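Local coordinates for soluble lytic murein transglycosylase (Escherichia coli, PDB 1QSA), which cleaves the glycosidic bonds between N-acetylmuramic acid and N-acetylglucosamine in peptidoglycan, forming a 1,6-anhydro bond in the muramic acid residue, at residues M263-T268 / L563-G568; S224-D229 / A259-G264. All blocks are in the same frame, centred on the assembly; numbering follows the deposited sequence. Where two conformers were deposited one is given.

How the contacts relate
Both contacts lie on the same side of the chain's centre, about 15 Å apart centre to centre, and they share Met263 and Gly264: the segment 259-264 that packs on helix 212-228 in contact 2 runs straight into the loop 263-268 of contact 1. Val267 CG2 of contact 1 packs against Leu262 O of contact 2 at 3.3 Å. Contact 2 joins helix 212-228 to the end of helix 248-260 within the alpha-superhelix, whereas contact 1 joins that superhelix to the transglycosylase SLT domain. Both lie away from the predicted catalytic Glu478; the centre of contact 1 is about 29 Å and that of contact 2 about 25 Å from the centre of the chain.

Contact 1: M263-T268 / L563-G568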
loop_
_atom_site.group_PDB
_atom_site.type_symbol
_atom_site.label_atom_id
_atom_site.label_comp_id
_atom_site.label_asym_id
_atom_site.label_seq_id
_atom_site.Cartn_x
_atom_site.Cartn_y
_atom_site.Cartn_z
ATOM N N MET A 263 -22.874 -7.234 9.456
ATOM C CA MET A 263 -22.878 -5.776 9.352
ATOM C C MET A 263 -23.647 -5.263 8.142
ATOM O O MET A 263 -23.677 -4.054 7.900
ATOM C CB MET A 263 -21.445 -5.247 9.261
ATOM C CG MET A 263 -20.645 -5.399 10.535
ATOM S SD MET A 263 -21.424 -4.541 11.912
ATOM C CE MET A 263 -20.326 -4.989 13.238
ATOM N N GLY A 264 -24.220 -6.181 7.369
ATOM C CA GLY A 264 -24.968 -5.798 6.186
ATOM C C GLY A 264 -26.351 -5.251 6.486
ATOM O O GLY A 264 -26.835 -5.313 7.613
ATOM N N ASN A 265 -26.980 -4.704 5.455
ATOM C CA ASN A 265 -28.328 -4.130 5.545
ATOM C C ASN A 265 -29.416 -5.210 5.646
ATOM O O ASN A 265 -30.493 -4.987 6.204
ATOM C CB ASN A 265 -28.584 -3.264 4.297
ATOM C CG ASN A 265 -28.060 -3.913 3.000
ATOM O OD1 ASN A 265 -27.809 -5.120 2.946
ATOM N ND2 ASN A 265 -27.895 -3.104 1.957
ATOM N N ASP A 266 -29.077 -6.388 5.136
ATOM C CA ASP A 266 -29.948 -7.560 5.063
ATOM C C ASP A 266 -30.259 -8.335 6.347
ATOM O O ASP A 266 -31.226 -9.097 6.392
ATOM C CB ASP A 266 -29.331 -8.534 4.058
ATOM C CG ASP A 266 -27.873 -8.856 4.386
ATOM O OD1 ASP A 266 -26.987 -8.027 4.076
ATOM O OD2 ASP A 266 -27.615 -9.927 4.980
ATOM N N VAL A 267 -29.445 -8.143 7.376
ATOM C CA VAL A 267 -29.585 -8.864 8.643
ATOM C C VAL A 267 -30.976 -8.902 9.300
ATOM O O VAL A 267 -31.683 -7.894 9.366
ATOM C CB VAL A 267 -28.549 -8.289 9.652
ATOM C CG1 VAL A 267 -28.615 -8.999 10.977
ATOM C CG2 VAL A 267 -27.152 -8.391 9.067
ATOM N N THR A 268 -31.363 -10.085 9.778
ATOM C CA THR A 268 -32.653 -10.264 10.443
ATOM C C THR A 268 -32.586 -9.667 11.842
ATOM O O THR A 268 -31.506 -9.337 12.323
ATOM C CB THR A 268 -33.041 -11.761 10.577
ATOM O OG1 THR A 268 -32.156 -12.408 11.493
ATOM C CG2 THR A 268 -32.971 -12.467 9.236
ATOM N N LEU A 563 -25.274 4.632 -0.962
ATOM C CA LEU A 563 -26.308 5.656 -0.859
ATOM C C LEU A 563 -27.676 5.031 -0.588
ATOM O O LEU A 563 -28.499 5.609 0.119
ATOM C CB LEU A 563 -26.325 6.536 -2.112
ATOM C CG LEU A 563 -25.250 7.630 -2.100
ATOM C CD1 LEU A 563 -25.107 8.267 -3.490
ATOM C CD2 LEU A 563 -25.625 8.675 -1.041
ATOM N N GLY A 564 -27.878 3.816 -1.101
ATOM C CA GLY A 564 -29.126 3.101 -0.868
ATOM C C GLY A 564 -29.207 2.667 0.593
ATOM O O GLY A 564 -30.301 2.586 1.164
ATOM N N ASN A 565 -28.046 2.438 1.204
ATOM C CA ASN A 565 -27.955 2.023 2.607
ATOM C C ASN A 565 -28.274 3.170 3.573
ATOM O O ASN A 565 -29.097 3.009 4.469
ATOM C CB ASN A 565 -26.556 1.473 2.925
ATOM C CG ASN A 565 -26.248 0.151 2.222
ATOM O OD1 ASN A 565 -27.141 -0.530 1.716
ATOM N ND2 ASN A 565 -24.966 -0.227 2.219
ATOM N N SER A 566 -27.634 4.325 3.389
ATOM C CA SER A 566 -27.866 5.480 4.253
ATOM C C SER A 566 -29.275 6.023 3.983
ATOM O O SER A 566 -29.956 6.489 4.898
ATOM C CB SER A 566 -26.778 6.549 4.038
ATOM O OG SER A 566 -26.496 6.735 2.661
ATOM N N ALA A 567 -29.682 5.976 2.716
ATOM C CA ALA A 567 -31.027 6.376 2.299
ATOM C C ALA A 567 -31.534 7.767 2.701
ATOM O O ALA A 567 -32.720 7.929 3.029
ATOM C CB ALA A 567 -32.021 5.300 2.744
ATOM N N GLY A 568 -30.649 8.763 2.647
ATOM C CA GLY A 568 -31.022 10.134 2.969
ATOM C C GLY A 568 -31.191 10.491 4.437
ATOM O O GLY A 568 -31.632 11.599 4.759
#
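A single side-chain hydrogen bond joins Asn265 to Asn565: Asn265 ND2 donates to Asn565 OD1 over 2.7 Å. The bond is short but bent, with an N-H...O angle of 134°, and the donor comes in above the carbonyl plane of Asn565 instead of within it. The two amides are turned almost perpendicular, their planes 88° apart, which goes against a reciprocal pairing. Asn565 ND2 accordingly stays 4.1 Å from Asn265 ND2, and across the contact a single N-H and a single oxygen are used.

Van der Waals contact adds little. No other residue pair meets across the two segments, and about 72 Å² of surface is buried in all, shared nearly equally by the two asparagines. The backbones stay well apart, Asn265 CA being 6.8 Å from Asn565 CA, so the side chains bridge the gap. A chi1 of 41° puts CG of Asn265 between its own backbone N and carbonyl carbon, and from there the amide is presented to the helix. With an alanine in place of Asn565, Asn265 ND2 would probably lose its acceptor and its amide would be left to turn, leaving these two segments without their one contact.

Backbone and flanking bonds fix the framework on the helix side. Ala567 N bonds to Leu563 O at 2.9 Å, after which Ala567 takes positive phi and leaves the helix. Asn565 O and Ser566 O both receive the guanidinium of Arg569, and Ser566 OG reaches the C-terminal residue Tyr618.

Here a surface loop linking helices 248-260 and 269-280 of the alpha-superhelix touches helix 556-566 of the lysozyme-like transglycosylase SLT domain, a small polar surface contact between the superhelix and the catalytic domain.

Contact 2: S224-D229 / A259-G264; sequences SVARQD and AWRLMG
Arg261 folds over the C-terminal end of helix 212-228, touching Ala226 and Arg227. This is helix packing within the alpha-superhelix of Slt70: the ends of helices 212-228 and 248-260 meet, with helix 230-243 between them in sequence. No hydrogen bond crosses the contact, which buries about 149 Å².

Along the second segment, Ala259 comes first, its methyl set against Ile279 of helix 269-280, and Trp260 leans on Ser286 and Arg290 of helix 285-298. Both face helices that follow in the chain.

Arg261 is the one residue of 259-264 that touches residues 224-229. Its CB starts toward that helix, and its CG lies 3.5 Å from Ala226 O and 3.9 Å from Ala226 CB, so the aliphatic root of the arginine fits against both the carbonyl and the methyl. Chi2 of -48° and chi3 of -57° bend the chain twice, and these turns bring the guanidinium over the root of Arg227 and not straight out beyond it. One face of the guanidinium meets Arg227 CG, which stands 3.5 Å above its plane, displaced toward the rim; the nearest atom pair is Arg261 NH2 to Arg227 CG, 3.7 Å. Arg227 itself stretches out from CG to NE, and the two guanidinium planes are 70° apart. They do not stack: Arg227 NE and Arg261 NH2 remain 4.7 Å apart, a like-charged approach that is probably eased by the exposed setting of both residues.

Leu262 turns inward to Ala230, Gln271 and Trp274, between the neighbouring helices, and its carbonyl oxygen accepts a hydrogen bond from Arg275 NH1. At the start of the same residue, Leu262 N donates to Ala259 O at 3.1 Å.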
loop_
_atom_site.group_PDB
_atom_site.type_symbol
_atom_site.label_atom_id
_atom_site.label_comp_id
_atom_site.label_asym_id
_atom_site.label_seq_id
_atom_site.Cartn_x
_atom_site.Cartn_y
_atom_site.Cartn_z
ATOM N N SER A 224 -13.475 -18.435 7.202
ATOM C CA SER A 224 -13.768 -18.613 5.772
ATOM C C SER A 224 -15.231 -19.021 5.580
ATOM O O SER A 224 -15.901 -18.559 4.642
ATOM C CB SER A 224 -12.835 -19.658 5.144
ATOM O OG SER A 224 -11.481 -19.258 5.268
ATOM N N VAL A 225 -15.720 -19.882 6.474
ATOM C CA VAL A 225 -17.114 -20.333 6.427
ATOM C C VAL A 225 -18.042 -19.141 6.665
ATOM O O VAL A 225 -19.043 -18.999 5.969
ATOM C CB VAL A 225 -17.410 -21.417 7.498
ATOM C CG1 VAL A 225 -18.920 -21.696 7.579
ATOM C CG2 VAL A 225 -16.656 -22.706 7.161
ATOM N N ALA A 226 -17.711 -18.293 7.639
ATOM C CA ALA A 226 -18.537 -17.121 7.953
ATOM C C ALA A 226 -18.595 -16.134 6.800
ATOM O O ALA A 226 -19.592 -15.424 6.630
ATOM C CB ALA A 226 -18.031 -16.418 9.205
ATOM N N ARG A 227 -17.508 -16.057 6.040
ATOM C CA ARG A 227 -17.445 -15.151 4.898
ATOM C C ARG A 227 -18.407 -15.616 3.803
ATOM O O ARG A 227 -18.989 -14.798 3.094
ATOM C CB ARG A 227 -16.011 -15.080 4.370
ATOM C CG ARG A 227 -15.781 -14.024 3.304
ATOM C CD ARG A 227 -14.307 -13.955 2.943
ATOM N NE ARG A 227 -14.044 -13.005 1.867
ATOM C CZ ARG A 227 -13.928 -13.336 0.584
ATOM N NH1 ARG A 227 -14.051 -14.603 0.202
ATOM N NH2 ARG A 227 -13.686 -12.397 -0.321
ATOM N N GLN A 228 -18.577 -16.932 3.684
ATOM C CA GLN A 228 -19.473 -17.531 2.700
ATOM C C GLN A 228 -20.936 -17.497 3.164
ATOM O O GLN A 228 -21.835 -17.181 2.385
ATOM C CB GLN A 228 -19.089 -19.000 2.449
ATOM C CG GLN A 228 -17.714 -19.233 1.833
ATOM C CD GLN A 228 -17.378 -20.718 1.687
ATOM O OE1 GLN A 228 -18.262 -21.578 1.743
ATOM N NE2 GLN A 228 -16.094 -21.022 1.504
ATOM N N ASP A 229 -21.155 -17.811 4.438
ATOM C CA ASP A 229 -22.497 -17.886 5.011
ATOM C C ASP A 229 -22.431 -17.573 6.505
ATOM O O ASP A 229 -22.152 -18.451 7.332
ATOM C CB ASP A 229 -23.031 -19.310 4.780
ATOM C CG ASP A 229 -24.510 -19.468 5.121
ATOM O OD1 ASP A 229 -25.011 -18.832 6.068
ATOM O OD2 ASP A 229 -25.171 -20.278 4.436
ATOM N N ALA A 259 -19.841 -11.744 13.959
ATOM C CA ALA A 259 -20.360 -10.379 14.083
ATOM C C ALA A 259 -19.898 -9.488 12.936
ATOM O O ALA A 259 -20.656 -8.641 12.461
ATOM C CB ALA A 259 -19.971 -9.778 15.428
ATOM N N TRP A 260 -18.649 -9.666 12.501
ATOM C CA TRP A 260 -18.099 -8.907 11.382
ATOM C C TRP A 260 -18.898 -9.128 10.110
ATOM O O TRP A 260 -18.930 -8.264 9.229
ATOM C CB TRP A 260 -16.662 -9.355 11.085
ATOM C CG TRP A 260 -15.621 -8.568 11.784
ATOM C CD1 TRP A 260 -14.850 -8.973 12.831
ATOM C CD2 TRP A 260 -15.229 -7.221 11.490
ATOM N NE1 TRP A 260 -14.000 -7.958 13.215
ATOM C CE2 TRP A 260 -14.212 -6.873 12.408
ATOM C CE3 TRP A 260 -15.635 -6.279 10.541
ATOM C CZ2 TRP A 260 -13.596 -5.622 12.403
ATOM C CZ3 TRP A 260 -15.018 -5.025 10.535
ATOM C CH2 TRP A 260 -14.012 -4.714 11.463
ATOM N N ARG A 261 -19.473 -10.324 9.985
ATOM C CA ARG A 261 -20.232 -10.695 8.800
ATOM C C ARG A 261 -21.730 -10.396 8.900
ATOM O O ARG A 261 -22.487 -10.739 7.999
ATOM C CB ARG A 261 -20.022 -12.180 8.462
ATOM C CG ARG A 261 -18.572 -12.666 8.476
ATOM C CD ARG A 261 -17.630 -11.758 7.697
ATOM N NE ARG A 261 -18.025 -11.572 6.308
ATOM C CZ ARG A 261 -17.205 -11.130 5.359
ATOM N NH1 ARG A 261 -15.935 -10.862 5.645
ATOM N NH2 ARG A 261 -17.646 -10.982 4.116
ATOM N N LEU A 262 -22.151 -9.780 9.999
ATOM C CA LEU A 262 -23.564 -9.437 10.190
ATOM C C LEU A 262 -23.738 -7.919 10.204
ATOM O O LEU A 262 -24.616 -7.392 10.880
ATOM C CB LEU A 262 -24.093 -10.055 11.486
ATOM C CG LEU A 262 -24.188 -11.586 11.486
ATOM C CD1 LEU A 262 -24.587 -12.100 12.859
ATOM C CD2 LEU A 262 -25.175 -12.046 10.421
ATOM N N MET A 263 -22.874 -7.234 9.456
ATOM C CA MET A 263 -22.878 -5.776 9.352
ATOM C C MET A 263 -23.647 -5.263 8.142
ATOM O O MET A 263 -23.677 -4.054 7.900
ATOM C CB MET A 263 -21.445 -5.247 9.261
ATOM C CG MET A 263 -20.645 -5.399 10.535
ATOM S SD MET A 263 -21.424 -4.541 11.912
ATOM C CE MET A 263 -20.326 -4.989 13.238
ATOM N N GLY A 264 -24.220 -6.181 7.369
ATOM C CA GLY A 264 -24.968 -5.798 6.186
ATOM C C GLY A 264 -26.351 -5.251 6.486
ATOM O O GLY A 264 -26.835 -5.313 7.613
#